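Local atomic coordinates of type VI secretion system component (Escherichia coli O6, PDB entry 2P5Z), a protein that is a component of the type VI secretion system, probably part of a phage-tail-like puncturing device resembling T4 gp27 and gp5. Residues P42-I47 / R109-M114; T86-I91 / R193-V198. All coordinates share one frame; numbering follows the deposited sequence.

Contact 1 of 2, residues P42-I47 / R109-M114; sequences PFRYDI and RLEPRM
In the phage-baseplate-hub-like domain, Tyr45 and Leu110 form an antiparallel, hydrogen-bonded pair between strands 44-51 and 104-111. Tyr45 N donates to Leu110 O at 3.0 Å, and Leu110 N returns a bond to Tyr45 O at 2.9 Å. The next pair, Asp46 with Arg109, is non-hydrogen-bonded, and the link passes to its side chains on the other face of the sheet. These run alongside each other, but the carboxylate is turned 47° from the guanidinium plane. On the face of Tyr45 and Leu110, apolar groups suit burial: Ile47 CD1 meets Leu110 CB at 4.2 Å, and Phe68 of strand 65-70 packs on Ile47 and Leu110.

Where strand 104-111 ends, Pro112 takes over with apolar contacts. Its CD stands 3.6 Å from the centroid of the Phe43 ring, almost on the ring normal, a CH-pi contact. With chi1 at 59°, CG of Phe43 sits between the backbone N and the carbonyl carbon, and the ring turns one face to the proline.

Arg109 bends at chi3, which brings NE within 2.9 Å of Asp46 OD1 in a salt bridge. The carboxylate is also bridged to Arg36, and its negative charge probably eases the proximity of the arginines. Arg44 lays its guanidinium flat on that of Arg109, centres 3.8 Å apart and planes at 18°, while Arg109 NH2 reaches the syn lone pair of Asp46 OD2 at 3.1 Å.

Contact 2 of 2, residues T86-I91 / R193-V198; sequences TLHGVI and RLKIEV
His88 lays one face of its imidazole on the peptide bond between Lys195 and Ile196, an aromatic ring resting on backbone with no hydrogen bond across the contact. Lys195 C stands 3.5 Å above the ring plane and Ile196 N 3.7 Å above it, both over the ring centre. Although His88 ND1 comes within 3.2 Å of Lys195 O, the oxygen lies over the ring face, at a poor angle for a bond. With chi1 at -66°, CG is opposite the carbonyl carbon of His88, and the ring is carried out to this peptide. A flat ring suits the site because it can cover a flat peptide, and Lys195 CB comes within 3.7 Å of His88 CE1, a van der Waals contact, before the lysine chain leads off.

Glu197 meets the same strand at its backbone. It curls round the His88 carbonyl, whose oxygen is 3.3 Å from Glu197 CB; the bend at chi2 (-78°) brings the carboxylate round as well. Glu197 OE1 is 3.2 Å from His88 O, but these are two acceptors and form no bond; the charge is instead met by Arg113, which forms a salt bridge to OE2. Next to His88, Gly89 is almost fully extended, a conformation that glycine adopts more readily than residues with side chains, and Gly89 N lies 3.8 Å from Glu197 OE1.

Strands 86-91 and 196-198 run nearly at right angles, 98° between their directions, so the contact is a crossing between two sheets and not a strand pairing. The peptide that the histidine faces belongs to the end of the turn joining strands 185-191 and 196-202. Lys195, with positive phi and psi, and Ile196 together face Asp191, the arrangement of a G1 beta bulge.

Overall arrangement
From the N terminus the segments come in the order 42-47, 86-91, 109-114, 193-198, so the two contacts cross. Contact 1 closes a loop of 61 residues within the large strand system, and contact 2 one of 101 residues, reaching from that system to the small sheet of strands 150-153, 196-202 and 185-191. Strands 85-99 and 104-111, consecutive in the chain and neighbours in the sheet, join the contacts, whose centres lie about 10 Å apart. Glu111 O probably accepts a hydrogen bond from Val90 N, Arg113 reaches from the second segment of contact 1 into contact 2, and the Phe43 ring packs against the His88 carbonyl. All four segments belong to the baseplate-hub-like region.

Contact 1 of 2, residues P42-I47 / R109-M114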
# COMPACT_ATOMS: atom_id res chain seq x y z
N PRO A 42 -1.75 -6.79 -19.77
CA PRO A 42 -2.94 -6.88 -20.61
C PRO A 42 -3.71 -5.56 -20.68
O PRO A 42 -3.87 -4.89 -19.65
CB PRO A 42 -3.78 -7.96 -19.92
CG PRO A 42 -3.32 -7.95 -18.49
CD PRO A 42 -1.87 -7.58 -18.53
N PHE A 43 -4.19 -5.20 -21.87
CA PHE A 43 -4.93 -3.96 -22.04
C PHE A 43 -6.24 -3.95 -21.29
O PHE A 43 -6.73 -5.00 -20.90
CB PHE A 43 -5.14 -3.59 -23.53
CG PHE A 43 -5.87 -4.62 -24.34
CD1 PHE A 43 -7.27 -4.70 -24.31
CD2 PHE A 43 -5.16 -5.48 -25.17
CE1 PHE A 43 -7.94 -5.66 -25.09
CE2 PHE A 43 -5.82 -6.44 -25.95
CZ PHE A 43 -7.22 -6.52 -25.91
N ARG A 44 -6.81 -2.76 -21.09
CA ARG A 44 -8.12 -2.65 -20.45
C ARG A 44 -8.97 -1.57 -21.11
O ARG A 44 -8.51 -0.44 -21.27
CB ARG A 44 -7.91 -2.34 -18.98
CG ARG A 44 -9.11 -2.57 -18.13
CD ARG A 44 -8.69 -2.61 -16.70
NE ARG A 44 -8.60 -1.29 -16.09
CZ ARG A 44 -8.33 -1.08 -14.80
NH1 ARG A 44 -8.12 -2.11 -13.99
NH2 ARG A 44 -8.28 0.17 -14.32
N TYR A 45 -10.19 -1.89 -21.51
CA TYR A 45 -11.06 -0.86 -22.13
C TYR A 45 -12.44 -0.80 -21.50
O TYR A 45 -13.22 -1.74 -21.61
CB TYR A 45 -11.22 -1.10 -23.63
CG TYR A 45 -10.16 -0.46 -24.47
CD1 TYR A 45 -8.83 -0.86 -24.39
CD2 TYR A 45 -10.49 0.51 -25.39
CE1 TYR A 45 -7.85 -0.28 -25.19
CE2 TYR A 45 -9.53 1.09 -26.20
CZ TYR A 45 -8.21 0.71 -26.09
OH TYR A 45 -7.25 1.30 -26.89
N ASP A 46 -12.74 0.30 -20.84
CA ASP A 46 -14.08 0.50 -20.31
C ASP A 46 -14.91 1.26 -21.34
O ASP A 46 -14.62 2.41 -21.69
CB ASP A 46 -14.03 1.20 -18.95
CG ASP A 46 -13.32 0.35 -17.89
OD1 ASP A 46 -13.73 -0.82 -17.67
OD2 ASP A 46 -12.34 0.84 -17.27
N ILE A 47 -15.93 0.58 -21.86
CA ILE A 47 -16.71 1.06 -23.00
C ILE A 47 -18.15 1.27 -22.60
O ILE A 47 -18.84 0.33 -22.20
CB ILE A 47 -16.68 0.05 -24.14
CG1 ILE A 47 -15.23 -0.24 -24.54
CG2 ILE A 47 -17.45 0.57 -25.34
CD1 ILE A 47 -15.06 -1.48 -25.38
N ARG A 109 -16.22 -3.99 -19.64
CA ARG A 109 -14.77 -3.99 -19.60
C ARG A 109 -14.27 -5.01 -20.61
O ARG A 109 -14.69 -6.15 -20.59
CB ARG A 109 -14.27 -4.31 -18.20
CG ARG A 109 -12.74 -4.36 -18.09
CD ARG A 109 -12.31 -4.20 -16.66
NE ARG A 109 -12.02 -2.81 -16.34
CZ ARG A 109 -11.91 -2.33 -15.10
NH1 ARG A 109 -12.09 -3.14 -14.08
NH2 ARG A 109 -11.65 -1.06 -14.90
N LEU A 110 -13.38 -4.60 -21.49
CA LEU A 110 -12.86 -5.49 -22.50
C LEU A 110 -11.37 -5.69 -22.24
O LEU A 110 -10.58 -4.73 -22.24
CB LEU A 110 -13.08 -4.91 -23.91
CG LEU A 110 -12.38 -5.74 -25.00
CD1 LEU A 110 -13.09 -7.09 -25.14
CD2 LEU A 110 -12.32 -5.03 -26.34
N GLU A 111 -11.00 -6.94 -21.99
CA GLU A 111 -9.62 -7.30 -21.72
C GLU A 111 -9.28 -8.47 -22.63
O GLU A 111 -10.18 -9.18 -23.10
CB GLU A 111 -9.45 -7.67 -20.25
CG GLU A 111 -9.90 -6.60 -19.29
CD GLU A 111 -9.41 -6.79 -17.89
OE1 GLU A 111 -10.23 -7.17 -17.02
OE2 GLU A 111 -8.20 -6.56 -17.64
N PRO A 112 -7.98 -8.70 -22.89
CA PRO A 112 -7.66 -9.89 -23.66
C PRO A 112 -7.77 -11.15 -22.77
O PRO A 112 -7.97 -11.05 -21.54
CB PRO A 112 -6.20 -9.65 -24.03
CG PRO A 112 -5.67 -8.91 -22.90
CD PRO A 112 -6.76 -7.98 -22.48
N ARG A 113 -7.68 -12.32 -23.38
CA ARG A 113 -7.89 -13.56 -22.65
C ARG A 113 -6.79 -13.77 -21.59
O ARG A 113 -7.07 -14.28 -20.50
CB ARG A 113 -7.97 -14.74 -23.63
CG ARG A 113 -9.29 -14.85 -24.38
CD ARG A 113 -9.13 -15.74 -25.62
NE ARG A 113 -8.14 -15.20 -26.55
CZ ARG A 113 -7.48 -15.92 -27.45
NH1 ARG A 113 -7.68 -17.24 -27.54
NH2 ARG A 113 -6.59 -15.34 -28.27
N MET A 114 -5.57 -13.29 -21.89
CA MET A 114 -4.47 -13.28 -20.93
C MET A 114 -4.85 -12.71 -19.58
O MET A 114 -4.45 -13.27 -18.57
CB MET A 114 -3.24 -12.56 -21.50
CG MET A 114 -1.99 -12.62 -20.59
SD MET A 114 -0.55 -11.85 -21.34
CE MET A 114 0.77 -12.81 -20.59
O HOH W 1 -6.04 -5.44 -18.34

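Contact 2 of 2, residues T86-I91 / R193-V198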
# COMPACT_ATOMS: atom_id res chain seq x y z
N THR A 86 -8.52 -2.83 -34.42
CA THR A 86 -9.46 -3.56 -33.59
C THR A 86 -8.79 -4.16 -32.33
O THR A 86 -7.67 -4.67 -32.40
CB THR A 86 -10.12 -4.70 -34.38
OG1 THR A 86 -10.20 -4.34 -35.76
CG2 THR A 86 -11.52 -5.00 -33.87
N LEU A 87 -9.48 -4.11 -31.20
CA LEU A 87 -9.06 -4.83 -30.02
C LEU A 87 -9.92 -6.08 -29.82
O LEU A 87 -11.14 -5.98 -29.64
CB LEU A 87 -9.16 -3.96 -28.76
CG LEU A 87 -8.03 -2.97 -28.46
CD1 LEU A 87 -6.70 -3.51 -28.95
CD2 LEU A 87 -8.31 -1.62 -29.10
N HIS A 88 -9.30 -7.25 -29.84
CA HIS A 88 -10.04 -8.49 -29.57
C HIS A 88 -9.81 -8.99 -28.14
O HIS A 88 -8.69 -8.92 -27.61
CB HIS A 88 -9.65 -9.58 -30.55
CG HIS A 88 -10.05 -9.30 -31.96
ND1 HIS A 88 -11.31 -9.57 -32.44
CD2 HIS A 88 -9.34 -8.79 -33.00
CE1 HIS A 88 -11.37 -9.23 -33.72
NE2 HIS A 88 -10.19 -8.76 -34.09
N GLY A 89 -10.88 -9.49 -27.53
CA GLY A 89 -10.79 -9.91 -26.17
C GLY A 89 -12.09 -10.46 -25.63
O GLY A 89 -12.97 -10.84 -26.40
N VAL A 90 -12.18 -10.51 -24.29
CA VAL A 90 -13.36 -10.99 -23.58
C VAL A 90 -13.93 -9.90 -22.71
O VAL A 90 -13.23 -8.98 -22.27
CB VAL A 90 -13.06 -12.16 -22.57
CG1 VAL A 90 -13.54 -13.48 -23.09
CG2 VAL A 90 -11.61 -12.20 -22.20
N ILE A 91 -15.20 -10.06 -22.40
CA ILE A 91 -15.91 -9.15 -21.57
C ILE A 91 -15.80 -9.64 -20.14
O ILE A 91 -16.29 -10.72 -19.79
CB ILE A 91 -17.39 -9.04 -22.00
CG1 ILE A 91 -17.47 -8.48 -23.42
CG2 ILE A 91 -18.18 -8.18 -21.04
CD1 ILE A 91 -16.66 -7.21 -23.64
N ARG A 193 -7.25 -12.51 -39.99
CA ARG A 193 -8.05 -13.66 -40.47
C ARG A 193 -8.82 -14.36 -39.36
O ARG A 193 -9.99 -14.67 -39.52
CB ARG A 193 -7.17 -14.71 -41.17
CG ARG A 193 -5.89 -14.20 -41.78
CD ARG A 193 -5.10 -15.35 -42.42
NE ARG A 193 -4.65 -16.36 -41.46
CZ ARG A 193 -5.11 -17.61 -41.40
NH1 ARG A 193 -4.64 -18.46 -40.49
NH2 ARG A 193 -6.04 -18.03 -42.26
N LEU A 194 -8.16 -14.61 -38.24
CA LEU A 194 -8.79 -15.40 -37.20
C LEU A 194 -9.69 -14.56 -36.31
O LEU A 194 -10.56 -15.10 -35.63
CB LEU A 194 -7.73 -16.16 -36.39
CG LEU A 194 -6.86 -17.18 -37.13
CD1 LEU A 194 -5.75 -17.72 -36.24
CD2 LEU A 194 -7.72 -18.32 -37.67
N LYS A 195 -9.48 -13.24 -36.35
CA LYS A 195 -10.21 -12.25 -35.52
C LYS A 195 -9.96 -12.47 -34.03
O LYS A 195 -10.90 -12.67 -33.25
CB LYS A 195 -11.71 -12.21 -35.82
CG LYS A 195 -12.05 -11.69 -37.19
CD LYS A 195 -13.50 -12.00 -37.54
CE LYS A 195 -14.02 -11.04 -38.59
NZ LYS A 195 -12.92 -10.57 -39.51
N ILE A 196 -8.69 -12.47 -33.65
CA ILE A 196 -8.30 -12.74 -32.29
C ILE A 196 -7.09 -11.89 -31.95
O ILE A 196 -6.38 -11.42 -32.85
CB ILE A 196 -7.90 -14.24 -32.05
CG1 ILE A 196 -6.88 -14.70 -33.10
CG2 ILE A 196 -9.13 -15.16 -31.98
CD1 ILE A 196 -6.02 -15.88 -32.66
N GLU A 197 -6.87 -11.71 -30.65
CA GLU A 197 -5.66 -11.07 -30.15
C GLU A 197 -4.57 -12.11 -29.89
O GLU A 197 -4.84 -13.22 -29.42
CB GLU A 197 -5.97 -10.26 -28.88
CG GLU A 197 -5.96 -11.03 -27.55
CD GLU A 197 -7.23 -11.86 -27.27
OE1 GLU A 197 -8.08 -12.03 -28.17
OE2 GLU A 197 -7.37 -12.36 -26.13
N VAL A 198 -3.34 -11.74 -30.22
CA VAL A 198 -2.18 -12.61 -30.18
C VAL A 198 -1.12 -11.95 -29.30
O VAL A 198 -0.75 -10.79 -29.55
CB VAL A 198 -1.58 -12.79 -31.62
CG1 VAL A 198 -0.29 -13.59 -31.59
CG2 VAL A 198 -2.60 -13.44 -32.58